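Local coordinates for protein esterase (uncultured bacterium FLS12, PDB 4RGY) that hydrolyses ester bonds as a low-temperature-active alkaline esterase and probably belongs to the alpha/beta-hydrolase superfamily, at residues S19-L24 against V76-V81; H43-L48 against F111-A116. All blocks are in the same frame, centred on the assembly; numbering follows the deposited sequence.

Contact 1 of 2, residues S19-L24 against V76-V81; sequences SMTVIL and VVMPAV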
loop_
_atom_site.group_PDB
_atom_site.type_symbol
_atom_site.label_atom_id
_atom_site.label_comp_id
_atom_site.label_asym_id
_atom_site.label_seq_id
_atom_site.Cartn_x
_atom_site.Cartn_y
_atom_site.Cartn_z
ATOM N N SER A 19 8.023 8.052 -1.191
ATOM C CA SER A 19 7.170 7.425 -0.196
ATOM C C SER A 19 7.824 7.384 1.168
ATOM O O SER A 19 9.047 7.402 1.269
ATOM C CB SER A 19 6.851 5.991 -0.616
ATOM O OG SER A 19 6.203 5.984 -1.871
ATOM N N MET A 20 7.008 7.326 2.213
ATOM C CA MET A 20 7.495 7.019 3.555
ATOM C C MET A 20 6.447 6.196 4.290
ATOM O O MET A 20 5.267 6.171 3.911
ATOM C CB MET A 20 7.795 8.294 4.344
ATOM C CG MET A 20 6.573 9.135 4.655
ATOM S SD MET A 20 7.062 10.568 5.628
ATOM C CE MET A 20 5.611 11.600 5.445
ATOM N N THR A 21 6.878 5.507 5.346
ATOM C CA THR A 21 5.967 4.778 6.216
ATOM C C THR A 21 5.941 5.488 7.553
ATOM O O THR A 21 6.995 5.837 8.082
ATOM C CB THR A 21 6.473 3.349 6.442
ATOM O OG1 THR A 21 6.635 2.702 5.171
ATOM C CG2 THR A 21 5.511 2.558 7.305
ATOM N N VAL A 22 4.749 5.720 8.088
ATOM C CA VAL A 22 4.605 6.384 9.378
ATOM C C VAL A 22 3.720 5.542 10.283
ATOM O O VAL A 22 2.681 5.034 9.857
ATOM C CB VAL A 22 3.999 7.801 9.210
ATOM C CG1 VAL A 22 3.634 8.410 10.552
ATOM C CG2 VAL A 22 4.969 8.709 8.453
ATOM N N ILE A 23 4.130 5.379 11.539
ATOM C CA ILE A 23 3.216 4.802 12.515
ATOM C C ILE A 23 2.913 5.816 13.609
ATOM O O ILE A 23 3.815 6.497 14.106
ATOM C CB ILE A 23 3.705 3.466 13.088
ATOM C CG1 ILE A 23 5.152 3.543 13.522
ATOM C CG2 ILE A 23 3.555 2.357 12.055
ATOM C CD1 ILE A 23 5.666 2.228 14.106
ATOM N N LEU A 24 1.625 5.934 13.930
ATOM C CA LEU A 24 1.121 6.926 14.874
ATOM C C LEU A 24 0.362 6.215 15.967
ATOM O O LEU A 24 -0.401 5.293 15.688
ATOM C CB LEU A 24 0.096 7.834 14.196
ATOM C CG LEU A 24 0.382 9.138 13.482
ATOM C CD1 LEU A 24 -0.958 9.840 13.212
ATOM C CD2 LEU A 24 1.313 10.026 14.300
ATOM N N VAL A 76 6.641 7.036 14.748
ATOM C CA VAL A 76 7.855 6.676 14.033
ATOM C C VAL A 76 7.706 7.036 12.555
ATOM O O VAL A 76 6.702 6.703 11.918
ATOM C CB VAL A 76 8.171 5.174 14.166
ATOM C CG1 VAL A 76 9.521 4.864 13.543
ATOM C CG2 VAL A 76 8.191 4.751 15.635
ATOM N N VAL A 77 8.714 7.718 12.019
ATOM C CA VAL A 77 8.713 8.136 10.619
ATOM C C VAL A 77 9.870 7.454 9.911
ATOM O O VAL A 77 11.022 7.633 10.301
ATOM C CB VAL A 77 8.850 9.674 10.485
ATOM C CG1 VAL A 77 8.998 10.092 9.018
ATOM C CG2 VAL A 77 7.641 10.376 11.116
ATOM N N MET A 78 9.558 6.687 8.869
ATOM C CA MET A 78 10.526 5.872 8.150
ATOM C C MET A 78 10.537 6.285 6.682
ATOM O O MET A 78 9.700 5.851 5.891
ATOM C CB MET A 78 10.160 4.391 8.297
ATOM C CG MET A 78 10.421 3.861 9.706
ATOM S SD MET A 78 9.398 2.457 10.192
ATOM C CE MET A 78 7.791 3.237 10.417
ATOM N N PRO A 79 11.499 7.131 6.310
ATOM C CA PRO A 79 11.539 7.637 4.936
ATOM C C PRO A 79 12.517 6.871 4.057
ATOM O O PRO A 79 13.157 5.940 4.548
ATOM C CB PRO A 79 12.067 9.034 5.133
ATOM C CG PRO A 79 13.032 8.907 6.288
ATOM C CD PRO A 79 12.455 7.832 7.186
ATOM N N ALA A 80 12.589 7.244 2.780
ATOM C CA ALA A 80 13.472 6.606 1.806
ATOM C C ALA A 80 14.474 7.610 1.265
ATOM O O ALA A 80 14.102 8.742 0.925
ATOM C CB ALA A 80 12.651 6.026 0.668
ATOM N N VAL A 81 15.742 7.210 1.168
ATOM C CA VAL A 81 16.760 8.086 0.586
ATOM C C VAL A 81 17.610 7.409 -0.483
ATOM O O VAL A 81 18.693 7.910 -0.826
ATOM C CB VAL A 81 17.697 8.695 1.649
ATOM C CG1 VAL A 81 16.882 9.479 2.671
ATOM C CG2 VAL A 81 18.529 7.601 2.328
HETATM O O HOH W 1 10.888 9.345 1.773
#

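Contact 2 of 2, residues H43-L48 against F111-A116; sequences HPTLFL and FPLATA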
loop_
_atom_site.group_PDB
_atom_site.type_symbol
_atom_site.label_atom_id
_atom_site.label_comp_id
_atom_site.label_asym_id
_atom_site.label_seq_id
_atom_site.Cartn_x
_atom_site.Cartn_y
_atom_site.Cartn_z
ATOM N N HIS A 43 2.876 14.272 19.121
ATOM C CA HIS A 43 3.572 13.081 19.574
ATOM C C HIS A 43 5.069 13.228 19.416
ATOM O O HIS A 43 5.532 13.675 18.378
ATOM C CB HIS A 43 3.104 11.864 18.774
ATOM C CG HIS A 43 1.718 11.419 19.124
ATOM N ND1 HIS A 43 1.425 10.799 20.317
ATOM C CD2 HIS A 43 0.549 11.511 18.448
ATOM C CE1 HIS A 43 0.135 10.519 20.364
ATOM N NE2 HIS A 43 -0.425 10.945 19.242
ATOM N N PRO A 44 5.828 12.836 20.449
ATOM C CA PRO A 44 7.272 12.694 20.261
ATOM C C PRO A 44 7.505 11.754 19.081
ATOM O O PRO A 44 6.711 10.825 18.858
ATOM C CB PRO A 44 7.734 12.051 21.570
ATOM C CG PRO A 44 6.704 12.473 22.577
ATOM C CD PRO A 44 5.410 12.499 21.822
ATOM N N THR A 45 8.557 12.018 18.316
ATOM C CA THR A 45 8.749 11.324 17.051
ATOM C C THR A 45 10.155 10.781 16.901
ATOM O O THR A 45 11.143 11.493 17.110
ATOM C CB THR A 45 8.426 12.247 15.861
ATOM O OG1 THR A 45 7.050 12.642 15.949
ATOM C CG2 THR A 45 8.638 11.526 14.523
ATOM N N LEU A 46 10.233 9.504 16.538
ATOM C CA LEU A 46 11.500 8.896 16.152
ATOM C C LEU A 46 11.583 8.809 14.632
ATOM O O LEU A 46 10.732 8.190 13.990
ATOM C CB LEU A 46 11.627 7.500 16.767
ATOM C CG LEU A 46 12.761 6.607 16.263
ATOM C CD1 LEU A 46 14.109 7.168 16.696
ATOM C CD2 LEU A 46 12.593 5.172 16.765
ATOM N N PHE A 47 12.607 9.437 14.070
ATOM C CA PHE A 47 12.915 9.284 12.654
ATOM C C PHE A 47 13.842 8.090 12.546
ATOM O O PHE A 47 14.923 8.086 13.138
ATOM C CB PHE A 47 13.550 10.563 12.102
ATOM C CG PHE A 47 12.592 11.721 12.075
ATOM C CD1 PHE A 47 12.363 12.489 13.214
ATOM C CD2 PHE A 47 11.879 12.014 10.919
ATOM C CE1 PHE A 47 11.444 13.545 13.188
ATOM C CE2 PHE A 47 10.970 13.061 10.883
ATOM C CZ PHE A 47 10.747 13.826 12.017
ATOM N N LEU A 48 13.406 7.071 11.811
ATOM C CA LEU A 48 14.056 5.761 11.820
ATOM C C LEU A 48 14.532 5.452 10.410
ATOM O O LEU A 48 13.731 5.240 9.492
ATOM C CB LEU A 48 13.077 4.702 12.338
ATOM C CG LEU A 48 13.596 3.277 12.547
ATOM C CD1 LEU A 48 14.801 3.227 13.489
ATOM C CD2 LEU A 48 12.477 2.394 13.081
ATOM N N PHE A 111 0.964 15.010 9.934
ATOM C CA PHE A 111 0.636 14.242 11.131
ATOM C C PHE A 111 0.820 15.070 12.399
ATOM O O PHE A 111 1.552 16.065 12.395
ATOM C CB PHE A 111 1.497 12.965 11.200
ATOM C CG PHE A 111 1.247 12.000 10.066
ATOM C CD1 PHE A 111 0.048 11.298 9.987
ATOM C CD2 PHE A 111 2.209 11.793 9.091
ATOM C CE1 PHE A 111 -0.182 10.411 8.948
ATOM C CE2 PHE A 111 1.977 10.903 8.047
ATOM C CZ PHE A 111 0.778 10.210 7.985
ATOM N N PRO A 112 0.158 14.667 13.491
ATOM C CA PRO A 112 0.230 15.425 14.745
ATOM C C PRO A 112 1.518 15.105 15.501
ATOM O O PRO A 112 1.504 14.466 16.558
ATOM C CB PRO A 112 -1.014 14.947 15.503
ATOM C CG PRO A 112 -1.239 13.566 15.012
ATOM C CD PRO A 112 -0.834 13.579 13.561
ATOM N N LEU A 113 2.627 15.566 14.930
ATOM C CA LEU A 113 3.957 15.284 15.453
ATOM C C LEU A 113 4.561 16.490 16.158
ATOM O O LEU A 113 4.368 17.634 15.738
ATOM C CB LEU A 113 4.875 14.860 14.309
ATOM C CG LEU A 113 4.377 13.725 13.411
ATOM C CD1 LEU A 113 5.454 13.397 12.395
ATOM C CD2 LEU A 113 4.007 12.494 14.206
ATOM N N ALA A 114 5.303 16.218 17.228
ATOM C CA ALA A 114 6.041 17.259 17.948
ATOM C C ALA A 114 7.113 17.910 17.087
ATOM O O ALA A 114 7.600 17.323 16.119
ATOM C CB ALA A 114 6.673 16.685 19.205
ATOM N N THR A 115 7.485 19.127 17.466
ATOM C CA THR A 115 8.573 19.850 16.820
ATOM C C THR A 115 9.726 20.065 17.793
ATOM O O THR A 115 10.877 20.192 17.386
ATOM C CB THR A 115 8.090 21.218 16.303
ATOM O OG1 THR A 115 7.406 21.911 17.355
ATOM C CG2 THR A 115 7.125 21.030 15.157
ATOM N N ALA A 116 9.406 20.095 19.080
ATOM C CA ALA A 116 10.391 20.401 20.118
ATOM C C ALA A 116 11.569 19.438 20.111
ATOM O O ALA A 116 11.391 18.228 19.928
ATOM C CB ALA A 116 9.724 20.395 21.480
#

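Contact 1 of 2, residues S19-L24 against V76-V81
Strand 19-24 pairs edge to edge with strand 76-79 in the antiparallel part of the central sheet, a fully buried backbone ladder whose axes run 4.7 Å apart at 165°. Two hydrogen-bonded pairs carry it. At I23 and V76 the two bonds are a matched set: I23 N gives to V76 O and V76 N to I23 O, each at 2.9 Å and each in the carbonyl plane. The pair T21 and M78 is less even. M78 N lies nearly in line with the C=O of T21, 2.8 Å from T21 O, though its N-H is somewhat bent, while T21 N approaches M78 O tilted from its carbonyl plane.

Between them, V22 and V77 form a non-hydrogen-bonded pair, and V22 CA sets a CA-H...O contact against V76 O. As in the alpha/beta-hydrolase fold, strand 16-25 is the antiparallel neighbour of 75-79, with 2-11 on its outer side, and the parallel strands follow from 75-79 onward.

On the face with T21, I23, V76 and M78, the ethyl branch of I23 is turned between its backbone N and carbonyl carbon (chi1 48°), which presses CG1 to 3.5 Å from V76 CB, tighter than usual van der Waals contact. M78 bends at chi3 (-72°), bringing CE back over the neighbouring strand, 3.9 Å from T21 CG2.

The other face is lined by M20, V22 and V77. The sulfur of M20 lies 3.9 Å from V77 CG1, and V22 and V77 stand side by side, their CG2 methyls touching; F110 of helix 95-110 packs on M20. Past P79 the direct ladder gives way to a water that donates to S19 O and accepts from A80 N at 2.9 Å. T21 OG1 is held elsewhere, by Q6 and the carbonyl of H56.

Contact 2 of 2, residues H43-L48 against F111-A116
T45 turns its hydroxyl beside its own backbone N (chi1 -61°), and L113 swings CG to the equivalent position (chi1 -52°), so that the two side chains cross at about a right angle with T45 OG1 3.5 Å from L113 CD2. The same rotation of T45 points the hydroxyl back along its own segment, where it donates to H43 O at 3.0 Å.

That carbonyl oxygen is gripped twice. A114 N donates to it at 2.8 Å, and the two donors sit one on each face of the carbonyl plane, each about 40° out of it and neither on a lone pair. A114 CB sits close by, 3.3 Å from H43 O. The same residue's backbone nitrogen, H43 N, gives a hydrogen bond of 2.9 Å to P112 O, completing a single backbone bridge between H43 and L113; P112 is the centre of an inverse gamma turn, and the H43 ring lies obliquely to its oxygen. A valine in place of T45 would probably leave H43 O without its hydroxyl donor, held across this contact by A114 N alone.

The bridge ties the lead-in to strand 45-49 to the loop joining helix 95-110 to strand 120-125. L113 packs on A107 of that helix and on A75 and L24 of the neighbouring strands, while T45 lies against V77.

Overall arrangement
Contacts 1 and 2 lie 11 Å apart, centre to centre, and meet at strand 75-79, which takes 16-25 on one edge and 45-49 on the other. V77 makes the join: its N and O probably hydrogen-bond to L46 O and L48 N, each at 2.9 Å. Loop 111-116 closes the circuit, since F111 packs on V22 and L24, and F110 of the second subunit also reaches L24, F111 and P112. Along the chain the segments alternate, so the two contacts interlock. Neither includes S126, H245 or D216, which have the geometry of a Ser-His-Asp triad; the probable nucleophile elbow follows strand 120-125, the next neighbour of 45-49.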